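Local coordinates for Lin0012 protein (Listeria innocua, PDB 3K17), which probably phosphorylates phosphomevalonate with ATP, as a GHMP-family kinase of the mevalonate route to isopentenyl diphosphate, at residues A[180-185]-A[193-198]; A[143-148]-A[163-168]; A[79-84]-A[149-154]. All blocks are in the same frame, centred on the assembly; numbering follows the deposited sequence.

Contact 1: A[180-185]-A[193-198]; sequences QEWVKH and EWFMKE
W182 and V183 meet W194, F195 and E198 in an aromatic contact between two short, consecutive helices, 180-187 and 192-197, a helical hairpin laid on helix 141-156 of a GHMP-kinase fold. The local axes run nearly antiparallel, at 154°, and stay 12.4 Å apart at closest approach. That spacing is too wide for backbones in contact, so large rings bridge it; the interface is small, 201 Å² summed over both sides, and partly buried. The two indoles reach for each other from opposite directions. Each has CG anti to its own backbone nitrogen (chi1 -177° in W182), which swings the benzo end across the gap. Their six-membered rings have centroids 5.5 Å apart and planes inclined by 31°, so the pair is oblique. CZ2 of W182 lies 3.5 Å from CH2 of W194, with the W182 atom near the plane of the W194 ring. Further inside, F195 presents its ring edge to helix 180-187: CZ comes 3.6 Å from the carbonyl oxygen of V183, near the ring plane, while CE1 sits 4.2 Å from V183 CG1. W182 also makes a cation-pi contact with R186 of its own helix, and W194 one with K190 of the connection between the helices. V183 packs on L150 and L153 of helix 141-156, placing its side of the contact against the domain's helical layer. E198 is the first residue to leave helical geometry after helix 192-197, and its chain, bent at chi2, brings CG to the edge of the W182 ring, 3.9 Å from CH2 in the ring plane.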
ATOM      1  N   GLN A 180      28.750 -12.344 -18.283  1.00 25.50           N
ATOM      2  CA  GLN A 180      27.638 -11.770 -17.530  1.00 27.34           C
ATOM      3  C   GLN A 180      26.318 -12.527 -17.645  1.00 27.23           C
ATOM      4  O   GLN A 180      25.688 -12.857 -16.638  1.00 25.08           O
ATOM      5  CB  GLN A 180      27.424 -10.324 -17.975  1.00 30.41           C
ATOM      6  CG  GLN A 180      28.615  -9.407 -17.714  1.00 33.34           C
ATOM      7  CD  GLN A 180      28.430  -8.549 -16.473  1.00 32.24           C
ATOM      8  OE1 GLN A 180      28.058  -9.045 -15.419  1.00 37.01           O
ATOM      9  NE2 GLN A 180      28.696  -7.256 -16.599  1.00 33.97           N
ATOM     10  N   GLU A 181      25.901 -12.783 -18.878  1.00 26.78           N
ATOM     11  CA  GLU A 181      24.654 -13.483 -19.144  1.00 29.90           C
ATOM     12  C   GLU A 181      24.713 -14.903 -18.580  1.00 28.14           C
ATOM     13  O   GLU A 181      23.725 -15.421 -18.052  1.00 28.84           O
ATOM     14  CB  GLU A 181      24.407 -13.521 -20.650  1.00 33.70           C
ATOM     15  CG  GLU A 181      22.947 -13.523 -21.037  1.00 42.47           C
ATOM     16  CD  GLU A 181      22.747 -13.613 -22.538  1.00 47.48           C
ATOM     17  OE1 GLU A 181      23.204 -14.609 -23.142  1.00 49.72           O
ATOM     18  OE2 GLU A 181      22.134 -12.685 -23.112  1.00 51.06           O
ATOM     19  N   TRP A 182      25.882 -15.523 -18.695  1.00 24.77           N
ATOM     20  CA  TRP A 182      26.090 -16.876 -18.196  1.00 23.68           C
ATOM     21  C   TRP A 182      25.812 -16.908 -16.692  1.00 22.27           C
ATOM     22  O   TRP A 182      25.157 -17.813 -16.191  1.00 20.33           O
ATOM     23  CB  TRP A 182      27.534 -17.298 -18.469  1.00 22.58           C
ATOM     24  CG  TRP A 182      27.868 -18.700 -18.075  1.00 23.38           C
ATOM     25  CD1 TRP A 182      27.742 -19.825 -18.845  1.00 25.52           C
ATOM     26  CD2 TRP A 182      28.422 -19.128 -16.828  1.00 24.10           C
ATOM     27  NE1 TRP A 182      28.191 -20.926 -18.152  1.00 24.63           N
ATOM     28  CE2 TRP A 182      28.614 -20.526 -16.912  1.00 24.44           C
ATOM     29  CE3 TRP A 182      28.780 -18.466 -15.645  1.00 22.50           C
ATOM     30  CZ2 TRP A 182      29.151 -21.271 -15.859  1.00 25.86           C
ATOM     31  CZ3 TRP A 182      29.312 -19.205 -14.601  1.00 20.80           C
ATOM     32  CH2 TRP A 182      29.493 -20.596 -14.714  1.00 24.02           C
ATOM     33  N   VAL A 183      26.310 -15.900 -15.979  1.00 22.79           N
ATOM     34  CA  VAL A 183      26.123 -15.814 -14.535  1.00 20.95           C
ATOM     35  C   VAL A 183      24.687 -15.519 -14.126  1.00 20.94           C
ATOM     36  O   VAL A 183      24.099 -16.243 -13.318  1.00 19.31           O
ATOM     37  CB  VAL A 183      27.028 -14.722 -13.919  1.00 21.65           C
ATOM     38  CG1 VAL A 183      26.638 -14.482 -12.461  1.00 20.41           C
ATOM     39  CG2 VAL A 183      28.494 -15.149 -14.001  1.00 18.53           C
ATOM     40  N   LYS A 184      24.128 -14.451 -14.682  1.00 21.00           N
ATOM     41  CA  LYS A 184      22.772 -14.043 -14.347  1.00 21.70           C
ATOM     42  C   LYS A 184      21.728 -15.128 -14.569  1.00 21.76           C
ATOM     43  O   LYS A 184      20.853 -15.319 -13.731  1.00 22.89           O
ATOM     44  CB  LYS A 184      22.400 -12.782 -15.130  1.00 22.84           C
ATOM     45  CG  LYS A 184      23.235 -11.564 -14.737  1.00 25.88           C
ATOM     46  CD  LYS A 184      23.002 -10.390 -15.677  1.00 29.39           C
ATOM     47  CE  LYS A 184      24.025  -9.289 -15.447  1.00 32.09           C
ATOM     48  NZ  LYS A 184      23.763  -8.095 -16.301  1.00 33.59           N
ATOM     49  N   HIS A 185      21.815 -15.839 -15.690  1.00 22.89           N
ATOM     50  CA  HIS A 185      20.853 -16.897 -15.986  1.00 22.41           C
ATOM     51  C   HIS A 185      20.907 -17.990 -14.937  1.00 22.70           C
ATOM     52  O   HIS A 185      19.874 -18.461 -14.466  1.00 24.29           O
ATOM     53  CB  HIS A 185      21.131 -17.513 -17.359  1.00 24.68           C
ATOM     54  CG  HIS A 185      20.876 -16.584 -18.504  1.00 25.16           C
ATOM     55  ND1 HIS A 185      21.177 -16.915 -19.810  1.00 27.98           N
ATOM     56  CD2 HIS A 185      20.347 -15.340 -18.545  1.00 26.13           C
ATOM     57  CE1 HIS A 185      20.842 -15.913 -20.603  1.00 26.93           C
ATOM     58  NE2 HIS A 185      20.337 -14.945 -19.862  1.00 26.69           N
ATOM     59  N   GLU A 193      27.287 -22.879  -4.117  1.00 27.06           N
ATOM     60  CA  GLU A 193      28.389 -23.839  -4.057  1.00 28.65           C
ATOM     61  C   GLU A 193      28.837 -24.235  -5.456  1.00 26.47           C
ATOM     62  O   GLU A 193      30.024 -24.436  -5.701  1.00 27.54           O
ATOM     63  CB  GLU A 193      27.975 -25.092  -3.278  1.00 32.35           C
ATOM     64  CG  GLU A 193      29.099 -26.119  -3.149  1.00 39.41           C
ATOM     65  CD  GLU A 193      28.694 -27.344  -2.343  1.00 43.89           C
ATOM     66  OE1 GLU A 193      27.615 -27.907  -2.629  1.00 43.36           O
ATOM     67  OE2 GLU A 193      29.457 -27.745  -1.431  1.00 45.08           O
ATOM     68  N   TRP A 194      27.881 -24.340  -6.371  1.00 24.69           N
ATOM     69  CA  TRP A 194      28.175 -24.697  -7.751  1.00 24.60           C
ATOM     70  C   TRP A 194      28.952 -23.565  -8.421  1.00 25.32           C
ATOM     71  O   TRP A 194      29.862 -23.803  -9.217  1.00 25.29           O
ATOM     72  CB  TRP A 194      26.875 -24.952  -8.520  1.00 25.53           C
ATOM     73  CG  TRP A 194      27.088 -25.352  -9.946  1.00 24.22           C
ATOM     74  CD1 TRP A 194      27.265 -26.618 -10.431  1.00 26.75           C
ATOM     75  CD2 TRP A 194      27.211 -24.473 -11.067  1.00 25.22           C
ATOM     76  NE1 TRP A 194      27.494 -26.580 -11.790  1.00 24.38           N
ATOM     77  CE2 TRP A 194      27.466 -25.275 -12.205  1.00 25.28           C
ATOM     78  CE3 TRP A 194      27.132 -23.081 -11.222  1.00 24.43           C
ATOM     79  CZ2 TRP A 194      27.643 -24.730 -13.478  1.00 25.25           C
ATOM     80  CZ3 TRP A 194      27.310 -22.539 -12.492  1.00 24.16           C
ATOM     81  CH2 TRP A 194      27.561 -23.365 -13.603  1.00 24.38           C
ATOM     82  N   PHE A 195      28.581 -22.330  -8.100  1.00 22.73           N
ATOM     83  CA  PHE A 195      29.244 -21.160  -8.672  1.00 22.47           C
ATOM     84  C   PHE A 195      30.703 -21.073  -8.243  1.00 22.45           C
ATOM     85  O   PHE A 195      31.560 -20.659  -9.024  1.00 21.93           O
ATOM     86  CB  PHE A 195      28.520 -19.873  -8.239  1.00 21.87           C
ATOM     87  CG  PHE A 195      27.425 -19.438  -9.175  1.00 21.28           C
ATOM     88  CD1 PHE A 195      27.728 -19.014 -10.466  1.00 20.22           C
ATOM     89  CD2 PHE A 195      26.098 -19.405  -8.751  1.00 21.45           C
ATOM     90  CE1 PHE A 195      26.730 -18.555 -11.326  1.00 20.78           C
ATOM     91  CE2 PHE A 195      25.082 -18.946  -9.601  1.00 22.14           C
ATOM     92  CZ  PHE A 195      25.396 -18.518 -10.891  1.00 21.97           C
HETATM   93  N   MSE A 196      30.975 -21.460  -6.997  1.00 24.63           N
HETATM   94  CA  MSE A 196      32.325 -21.406  -6.444  1.00 26.98           C
HETATM   95  C   MSE A 196      33.266 -22.432  -7.058  1.00 28.70           C
HETATM   96  O   MSE A 196      34.459 -22.177  -7.211  1.00 29.81           O
HETATM   97  CB  MSE A 196      32.290 -21.620  -4.926  1.00 27.72           C
HETATM   98  CG  MSE A 196      31.597 -20.516  -4.137  1.00 33.32           C
HETATM   99 SE   MSE A 196      32.365 -18.756  -4.455  1.00 44.32          SE
HETATM  100  CE  MSE A 196      31.089 -18.132  -5.766  1.00 36.10           C
ATOM    101  N   LYS A 197      32.728 -23.594  -7.399  1.00 31.00           N
ATOM    102  CA  LYS A 197      33.535 -24.663  -7.974  1.00 32.48           C
ATOM    103  C   LYS A 197      33.609 -24.621  -9.490  1.00 31.78           C
ATOM    104  O   LYS A 197      34.528 -25.178 -10.086  1.00 33.57           O
ATOM    105  CB  LYS A 197      32.990 -26.021  -7.528  1.00 33.84           C
ATOM    106  CG  LYS A 197      33.130 -26.252  -6.036  1.00 39.37           C
ATOM    107  CD  LYS A 197      32.666 -27.636  -5.623  1.00 40.28           C
ATOM    108  CE  LYS A 197      32.912 -27.850  -4.134  1.00 42.97           C
ATOM    109  NZ  LYS A 197      32.497 -29.203  -3.682  1.00 43.54           N
ATOM    110  N   GLU A 198      32.649 -23.960 -10.119  1.00 29.95           N
ATOM    111  CA  GLU A 198      32.635 -23.886 -11.569  1.00 30.28           C
ATOM    112  C   GLU A 198      33.477 -22.731 -12.117  1.00 31.20           C
ATOM    113  O   GLU A 198      33.353 -21.586 -11.676  1.00 31.07           O
ATOM    114  CB  GLU A 198      31.194 -23.740 -12.064  1.00 31.04           C
ATOM    115  CG  GLU A 198      31.003 -23.957 -13.559  1.00 32.66           C
ATOM    116  CD  GLU A 198      31.098 -25.423 -13.955  1.00 35.17           C
ATOM    117  OE1 GLU A 198      31.255 -26.276 -13.054  1.00 34.10           O
ATOM    118  OE2 GLU A 198      31.006 -25.718 -15.167  1.00 37.02           O
TER

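Contact 2: A[143-148]-A[163-168]; sequences KKFKLA and DIASCM
I164 pushes its CG2 methyl between F145 and A148, and this is the dense part of a contact that buries 311 Å² and whose touching residues, K144 apart, are all buried. The methyl lies 3.6 Å from F145 CD1 and 3.7 Å from A148 CB, approaching the phenyl ring obliquely. With CG2 anti to the backbone nitrogen of I164, the branch projects to helix 141-156 while CD1 turns to the A148 carbonyl. F145 then fills the flank: its ring edge faces the A165 backbone, whose nitrogen is 3.7 Å from CE1 and in the ring plane, and the A165 CB methyl touches the same CE1 at 3.8 Å. A148 and A165, with only a methyl each, are consistent with the close approach of the chains; the CA atoms of F145 and A165 are 6.5 Å apart. Both helices belong to the N-terminal GHMP-kinase domain, where they run in opposing senses, their local axes at 138° and 9.7 Å apart; Y175 and I173 of strand 172-176 adjoin the F145 and A165 side, so the helix pair lies against the sheet there. Toward K144 the character changes. Selenomethionine M168, its chain bent at both chi2 (70°) and chi3 (77°), curls its CE methyl back over the backbone of helix 141-156, 3.4 Å from the K144 carbonyl oxygen and 3.5 Å from K144 CB, but reaches A148 CB less closely. K144 itself is partly exposed. Its chain bends at chi3 and its ammonium leaves the apolar seam, NZ bonding OD1 of N129 on helix 119-135, the same asparagine that packs against M168.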
ATOM      1  N   LYS A 143      37.979 -17.523  -5.393  1.00 21.44           N
ATOM      2  CA  LYS A 143      36.654 -17.851  -4.891  1.00 23.30           C
ATOM      3  C   LYS A 143      36.099 -16.628  -4.147  1.00 20.63           C
ATOM      4  O   LYS A 143      34.909 -16.333  -4.232  1.00 22.98           O
ATOM      5  CB  LYS A 143      36.703 -19.072  -3.965  1.00 21.76           C
ATOM      6  CG  LYS A 143      37.005 -20.388  -4.681  1.00 25.89           C
ATOM      7  CD  LYS A 143      36.959 -21.575  -3.712  1.00 26.72           C
ATOM      8  CE  LYS A 143      37.407 -22.886  -4.367  1.00 29.35           C
ATOM      9  NZ  LYS A 143      36.452 -23.393  -5.392  1.00 29.52           N
ATOM     10  N   LYS A 144      36.962 -15.915  -3.431  1.00 18.71           N
ATOM     11  CA  LYS A 144      36.526 -14.718  -2.714  1.00 20.30           C
ATOM     12  C   LYS A 144      36.079 -13.659  -3.723  1.00 20.47           C
ATOM     13  O   LYS A 144      35.106 -12.940  -3.495  1.00 20.39           O
ATOM     14  CB  LYS A 144      37.650 -14.189  -1.820  1.00 20.96           C
ATOM     15  CG  LYS A 144      38.028 -15.174  -0.717  1.00 20.37           C
ATOM     16  CD  LYS A 144      38.887 -14.563   0.378  1.00 21.80           C
ATOM     17  CE  LYS A 144      40.294 -14.247  -0.108  1.00 25.82           C
ATOM     18  NZ  LYS A 144      41.122 -13.683   0.991  1.00 28.64           N
ATOM     19  N   PHE A 145      36.771 -13.570  -4.854  1.00 18.75           N
ATOM     20  CA  PHE A 145      36.374 -12.603  -5.863  1.00 17.55           C
ATOM     21  C   PHE A 145      34.962 -12.937  -6.332  1.00 16.95           C
ATOM     22  O   PHE A 145      34.136 -12.047  -6.505  1.00 15.84           O
ATOM     23  CB  PHE A 145      37.300 -12.638  -7.079  1.00 17.14           C
ATOM     24  CG  PHE A 145      36.718 -11.959  -8.280  1.00 17.16           C
ATOM     25  CD1 PHE A 145      36.704 -10.568  -8.374  1.00 14.20           C
ATOM     26  CD2 PHE A 145      36.114 -12.707  -9.289  1.00 17.18           C
ATOM     27  CE1 PHE A 145      36.096  -9.934  -9.454  1.00 13.95           C
ATOM     28  CE2 PHE A 145      35.503 -12.076 -10.374  1.00 17.15           C
ATOM     29  CZ  PHE A 145      35.496 -10.685 -10.453  1.00 14.79           C
ATOM     30  N   LYS A 146      34.703 -14.224  -6.551  1.00 18.21           N
ATOM     31  CA  LYS A 146      33.394 -14.674  -7.013  1.00 18.92           C
ATOM     32  C   LYS A 146      32.281 -14.321  -6.021  1.00 17.97           C
ATOM     33  O   LYS A 146      31.201 -13.910  -6.423  1.00 16.16           O
ATOM     34  CB  LYS A 146      33.402 -16.191  -7.254  1.00 23.06           C
ATOM     35  CG  LYS A 146      34.257 -16.655  -8.429  1.00 23.83           C
ATOM     36  CD  LYS A 146      34.160 -18.167  -8.569  1.00 26.50           C
ATOM     37  CE  LYS A 146      35.029 -18.703  -9.697  1.00 29.33           C
ATOM     38  NZ  LYS A 146      34.919 -20.192  -9.788  1.00 31.44           N
ATOM     39  N   LEU A 147      32.534 -14.510  -4.733  1.00 18.02           N
ATOM     40  CA  LEU A 147      31.535 -14.169  -3.725  1.00 17.42           C
ATOM     41  C   LEU A 147      31.283 -12.659  -3.785  1.00 15.87           C
ATOM     42  O   LEU A 147      30.142 -12.215  -3.855  1.00 15.72           O
ATOM     43  CB  LEU A 147      32.032 -14.554  -2.329  1.00 17.40           C
ATOM     44  CG  LEU A 147      32.155 -16.048  -2.015  1.00 20.37           C
ATOM     45  CD1 LEU A 147      32.878 -16.231  -0.687  1.00 18.98           C
ATOM     46  CD2 LEU A 147      30.767 -16.691  -1.971  1.00 20.19           C
ATOM     47  N   ALA A 148      32.363 -11.882  -3.781  1.00 14.43           N
ATOM     48  CA  ALA A 148      32.274 -10.429  -3.822  1.00 13.68           C
ATOM     49  C   ALA A 148      31.618  -9.919  -5.104  1.00 14.77           C
ATOM     50  O   ALA A 148      30.841  -8.952  -5.075  1.00 14.58           O
ATOM     51  CB  ALA A 148      33.668  -9.820  -3.664  1.00 12.30           C
ATOM     52  N   ASP A 163      36.014  -3.343 -10.568  1.00 14.05           N
ATOM     53  CA  ASP A 163      36.329  -2.615  -9.349  1.00 12.20           C
ATOM     54  C   ASP A 163      36.504  -3.613  -8.214  1.00 12.79           C
ATOM     55  O   ASP A 163      37.399  -3.470  -7.391  1.00 12.22           O
ATOM     56  CB  ASP A 163      35.236  -1.581  -9.010  1.00 16.28           C
ATOM     57  CG  ASP A 163      33.824  -2.151  -9.065  1.00 18.04           C
ATOM     58  OD1 ASP A 163      33.635  -3.340  -9.405  1.00 18.04           O
ATOM     59  OD2 ASP A 163      32.891  -1.382  -8.762  1.00 20.90           O
ATOM     60  N   ILE A 164      35.645  -4.626  -8.178  1.00 11.62           N
ATOM     61  CA  ILE A 164      35.742  -5.666  -7.166  1.00 13.79           C
ATOM     62  C   ILE A 164      37.115  -6.354  -7.298  1.00 15.40           C
ATOM     63  O   ILE A 164      37.795  -6.606  -6.302  1.00 14.75           O
ATOM     64  CB  ILE A 164      34.625  -6.731  -7.363  1.00 12.86           C
ATOM     65  CG1 ILE A 164      33.261  -6.153  -6.956  1.00 15.66           C
ATOM     66  CG2 ILE A 164      34.936  -7.977  -6.566  1.00 14.50           C
ATOM     67  CD1 ILE A 164      33.144  -5.787  -5.491  1.00 11.77           C
ATOM     68  N   ALA A 165      37.518  -6.644  -8.534  1.00 14.43           N
ATOM     69  CA  ALA A 165      38.792  -7.325  -8.788  1.00 16.16           C
ATOM     70  C   ALA A 165      39.987  -6.526  -8.279  1.00 16.12           C
ATOM     71  O   ALA A 165      40.867  -7.060  -7.595  1.00 17.70           O
ATOM     72  CB  ALA A 165      38.950  -7.596 -10.286  1.00 12.74           C
ATOM     73  N   SER A 166      40.005  -5.241  -8.617  1.00 15.82           N
ATOM     74  CA  SER A 166      41.089  -4.364  -8.220  1.00 14.53           C
ATOM     75  C   SER A 166      41.204  -4.238  -6.707  1.00 16.18           C
ATOM     76  O   SER A 166      42.308  -4.291  -6.167  1.00 15.33           O
ATOM     77  CB  SER A 166      40.901  -2.986  -8.861  1.00 14.78           C
ATOM     78  OG  SER A 166      41.917  -2.095  -8.442  1.00 13.04           O
ATOM     79  N   CYS A 167      40.072  -4.068  -6.018  1.00 14.94           N
ATOM     80  CA  CYS A 167      40.086  -3.944  -4.557  1.00 14.28           C
ATOM     81  C   CYS A 167      40.557  -5.244  -3.893  1.00 15.15           C
ATOM     82  O   CYS A 167      41.281  -5.222  -2.898  1.00 15.95           O
ATOM     83  CB  CYS A 167      38.688  -3.582  -4.044  1.00 12.98           C
ATOM     84  SG  CYS A 167      38.139  -1.942  -4.594  1.00 16.00           S
HETATM   85  N   MSE A 168      40.148  -6.370  -4.462  1.00 15.76           N
HETATM   86  CA  MSE A 168      40.511  -7.687  -3.937  1.00 18.61           C
HETATM   87  C   MSE A 168      41.989  -8.049  -4.160  1.00 18.23           C
HETATM   88  O   MSE A 168      42.669  -8.501  -3.239  1.00 18.42           O
HETATM   89  CB  MSE A 168      39.618  -8.745  -4.591  1.00 21.40           C
HETATM   90  CG  MSE A 168      39.927 -10.188  -4.224  1.00 28.51           C
HETATM   91 SE   MSE A 168      39.470 -10.589  -2.397  1.00 44.19          SE
HETATM   92  CE  MSE A 168      37.536 -10.738  -2.624  1.00 33.33           C
TER

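Contact 3: A[79-84]-A[149-154]; sequences AEAINI and ALSHLV
E80 carries CG anti to its backbone nitrogen (chi1 -177°) and then bends at chi2 (77°), which folds its carboxylate along the flank of helix 76-91 toward V154; S151, with OG also anti to its nitrogen, directs its hydroxyl back at E80 and A81. The two meet where OG lies 3.2 Å from E80 CG. The same hydroxyl is 3.2 Å from A81 N, yet the angle is poor and this is no hydrogen bond: the serine is a small side chain set close to the opposing helix. A81 CB is also near, 3.8 Å from S151 OG. A81 and S151, both small, are consistent with the short distance between backbones, their CA atoms being just 5.5 Å apart and the local axes 8.9 Å. Beyond the serine, V154 CG2 abuts the carboxylate, 3.3 Å from E80 OE2, the two side chains crossing at about a right angle. On the other flank I84 is extended, and its CD1 reaches L150 CB at 3.7 Å, again at roughly a right angle, while its CG2 rests near S151 CB. The contact is therefore apolar at one end and at the other puts an acidic group against a methyl, with 231 Å² buried in all. The second subunit packs along helix 76-91 at both ends of the contact, its H185 on E80 and its A188 on I84, and K184 of that subunit lies on V154. Within the N-terminal GHMP-kinase domain, helices 76-91 and 141-156 cross at 139°, with V127 and T124 of helix 119-135 against A81 and S151, and L192 of helix 192-197 closing over I84 and L150.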
ATOM      1  N   ALA A  79      25.356  -5.706   3.647  1.00 14.28           N
ATOM      2  CA  ALA A  79      24.435  -6.730   4.125  1.00 13.72           C
ATOM      3  C   ALA A  79      24.446  -7.891   3.142  1.00 11.67           C
ATOM      4  O   ALA A  79      24.419  -9.050   3.539  1.00 12.15           O
ATOM      5  CB  ALA A  79      23.018  -6.176   4.250  1.00 13.20           C
ATOM      6  N   GLU A  80      24.479  -7.573   1.854  1.00 10.69           N
ATOM      7  CA  GLU A  80      24.480  -8.613   0.834  1.00 12.36           C
ATOM      8  C   GLU A  80      25.753  -9.459   0.920  1.00 12.09           C
ATOM      9  O   GLU A  80      25.703 -10.677   0.773  1.00 13.02           O
ATOM     10  CB  GLU A  80      24.368  -7.988  -0.558  1.00 11.54           C
ATOM     11  CG  GLU A  80      24.295  -8.989  -1.689  1.00 12.15           C
ATOM     12  CD  GLU A  80      22.930  -9.640  -1.817  1.00 16.86           C
ATOM     13  OE1 GLU A  80      22.001  -9.231  -1.093  1.00 16.84           O
ATOM     14  OE2 GLU A  80      22.782 -10.558  -2.652  1.00 16.15           O
ATOM     15  N   ALA A  81      26.890  -8.803   1.143  1.00 12.54           N
ATOM     16  CA  ALA A  81      28.164  -9.512   1.254  1.00 12.64           C
ATOM     17  C   ALA A  81      28.123 -10.448   2.461  1.00 12.50           C
ATOM     18  O   ALA A  81      28.600 -11.569   2.398  1.00 13.31           O
ATOM     19  CB  ALA A  81      29.303  -8.523   1.389  1.00  9.53           C
ATOM     20  N   ILE A  82      27.537  -9.978   3.561  1.00 14.46           N
ATOM     21  CA  ILE A  82      27.418 -10.785   4.770  1.00 12.89           C
ATOM     22  C   ILE A  82      26.492 -11.982   4.527  1.00 16.18           C
ATOM     23  O   ILE A  82      26.765 -13.102   4.972  1.00 15.60           O
ATOM     24  CB  ILE A  82      26.859  -9.928   5.945  1.00 14.14           C
ATOM     25  CG1 ILE A  82      27.935  -8.958   6.427  1.00 11.63           C
ATOM     26  CG2 ILE A  82      26.381 -10.823   7.085  1.00 15.28           C
ATOM     27  CD1 ILE A  82      27.438  -7.933   7.438  1.00 19.43           C
ATOM     28  N   ASN A  83      25.399 -11.746   3.809  1.00 14.54           N
ATOM     29  CA  ASN A  83      24.438 -12.806   3.525  1.00 15.96           C
ATOM     30  C   ASN A  83      25.024 -13.885   2.610  1.00 16.18           C
ATOM     31  O   ASN A  83      24.877 -15.082   2.869  1.00 15.24           O
ATOM     32  CB  ASN A  83      23.166 -12.202   2.914  1.00 15.34           C
ATOM     33  CG  ASN A  83      22.352 -11.403   3.938  1.00 20.08           C
ATOM     34  OD1 ASN A  83      21.669 -10.421   3.601  1.00 18.02           O
ATOM     35  ND2 ASN A  83      22.423 -11.825   5.192  1.00 14.95           N
ATOM     36  N   ILE A  84      25.696 -13.472   1.546  1.00 15.40           N
ATOM     37  CA  ILE A  84      26.280 -14.445   0.641  1.00 17.14           C
ATOM     38  C   ILE A  84      27.435 -15.190   1.325  1.00 16.84           C
ATOM     39  O   ILE A  84      27.615 -16.384   1.109  1.00 15.79           O
ATOM     40  CB  ILE A  84      26.781 -13.777  -0.656  1.00 17.53           C
ATOM     41  CG1 ILE A  84      27.103 -14.846  -1.699  1.00 18.61           C
ATOM     42  CG2 ILE A  84      28.018 -12.936  -0.366  1.00 20.94           C
ATOM     43  CD1 ILE A  84      27.512 -14.276  -3.046  1.00 19.61           C
ATOM     44  N   ALA A 149      31.929 -10.564  -6.225  1.00 15.34           N
ATOM     45  CA  ALA A 149      31.370 -10.174  -7.515  1.00 16.63           C
ATOM     46  C   ALA A 149      29.866 -10.458  -7.610  1.00 18.23           C
ATOM     47  O   ALA A 149      29.102  -9.619  -8.100  1.00 17.69           O
ATOM     48  CB  ALA A 149      32.107 -10.890  -8.646  1.00 19.49           C
ATOM     49  N   LEU A 150      29.447 -11.640  -7.164  1.00 16.59           N
ATOM     50  CA  LEU A 150      28.027 -11.990  -7.189  1.00 17.79           C
ATOM     51  C   LEU A 150      27.268 -11.013  -6.299  1.00 16.59           C
ATOM     52  O   LEU A 150      26.217 -10.510  -6.673  1.00 16.76           O
ATOM     53  CB  LEU A 150      27.798 -13.408  -6.661  1.00 16.44           C
ATOM     54  CG  LEU A 150      28.194 -14.587  -7.555  1.00 19.89           C
ATOM     55  CD1 LEU A 150      27.917 -15.904  -6.841  1.00 18.66           C
ATOM     56  CD2 LEU A 150      27.406 -14.516  -8.855  1.00 19.53           C
ATOM     57  N   SER A 151      27.811 -10.761  -5.113  1.00 16.60           N
ATOM     58  CA  SER A 151      27.188  -9.847  -4.161  1.00 16.19           C
ATOM     59  C   SER A 151      26.986  -8.468  -4.776  1.00 15.63           C
ATOM     60  O   SER A 151      25.871  -7.946  -4.817  1.00 15.64           O
ATOM     61  CB  SER A 151      28.061  -9.712  -2.905  1.00 15.77           C
ATOM     62  OG  SER A 151      27.491  -8.806  -1.965  1.00 14.17           O
ATOM     63  N   HIS A 152      28.075  -7.893  -5.267  1.00 15.31           N
ATOM     64  CA  HIS A 152      28.049  -6.560  -5.837  1.00 14.45           C
ATOM     65  C   HIS A 152      27.201  -6.405  -7.097  1.00 15.14           C
ATOM     66  O   HIS A 152      26.529  -5.390  -7.264  1.00 12.69           O
ATOM     67  CB  HIS A 152      29.481  -6.086  -6.104  1.00 13.62           C
ATOM     68  CG  HIS A 152      29.598  -4.611  -6.337  1.00 16.62           C
ATOM     69  ND1 HIS A 152      29.329  -4.023  -7.554  1.00 15.82           N
ATOM     70  CD2 HIS A 152      29.939  -3.602  -5.499  1.00 15.61           C
ATOM     71  CE1 HIS A 152      29.501  -2.714  -7.458  1.00 15.36           C
ATOM     72  NE2 HIS A 152      29.870  -2.434  -6.220  1.00 15.21           N
ATOM     73  N   LEU A 153      27.207  -7.401  -7.974  1.00 15.83           N
ATOM     74  CA  LEU A 153      26.435  -7.272  -9.202  1.00 18.72           C
ATOM     75  C   LEU A 153      24.920  -7.299  -8.974  1.00 18.89           C
ATOM     76  O   LEU A 153      24.195  -6.546  -9.613  1.00 19.74           O
ATOM     77  CB  LEU A 153      26.865  -8.331 -10.227  1.00 19.68           C
ATOM     78  CG  LEU A 153      26.352  -9.766 -10.233  1.00 24.94           C
ATOM     79  CD1 LEU A 153      24.928  -9.803 -10.779  1.00 25.06           C
ATOM     80  CD2 LEU A 153      27.275 -10.613 -11.124  1.00 25.32           C
ATOM     81  N   VAL A 154      24.419  -8.131  -8.067  1.00 17.21           N
ATOM     82  CA  VAL A 154      22.973  -8.104  -7.865  1.00 17.71           C
ATOM     83  C   VAL A 154      22.536  -6.833  -7.122  1.00 18.50           C
ATOM     84  O   VAL A 154      21.401  -6.385  -7.275  1.00 18.60           O
ATOM     85  CB  VAL A 154      22.447  -9.369  -7.128  1.00 17.43           C
ATOM     86  CG1 VAL A 154      22.786 -10.617  -7.954  1.00 19.65           C
ATOM     87  CG2 VAL A 154      23.026  -9.461  -5.733  1.00 14.53           C
TER

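How the contacts relate
Helix 141-156 is the common element: its first half takes part in contact 2 and its second half in contact 3, whose centres are about 11 Å apart. The centre of contact 1 is about 14 Å from each of the others. Along the chain, contacts 2 and 3 cross, since their segments alternate, and contact 1 follows both. Its hairpin covers the same helix: L150 meets M196, and the ammonium groups of K146 and K143 probably bond the carbonyl oxygens of E198 and M196. Contact 2 lies nearer the chain centre, its own centre about 9 Å away, whereas contacts 1 and 3, centred about 21 and 15 Å from it, touch the second subunit.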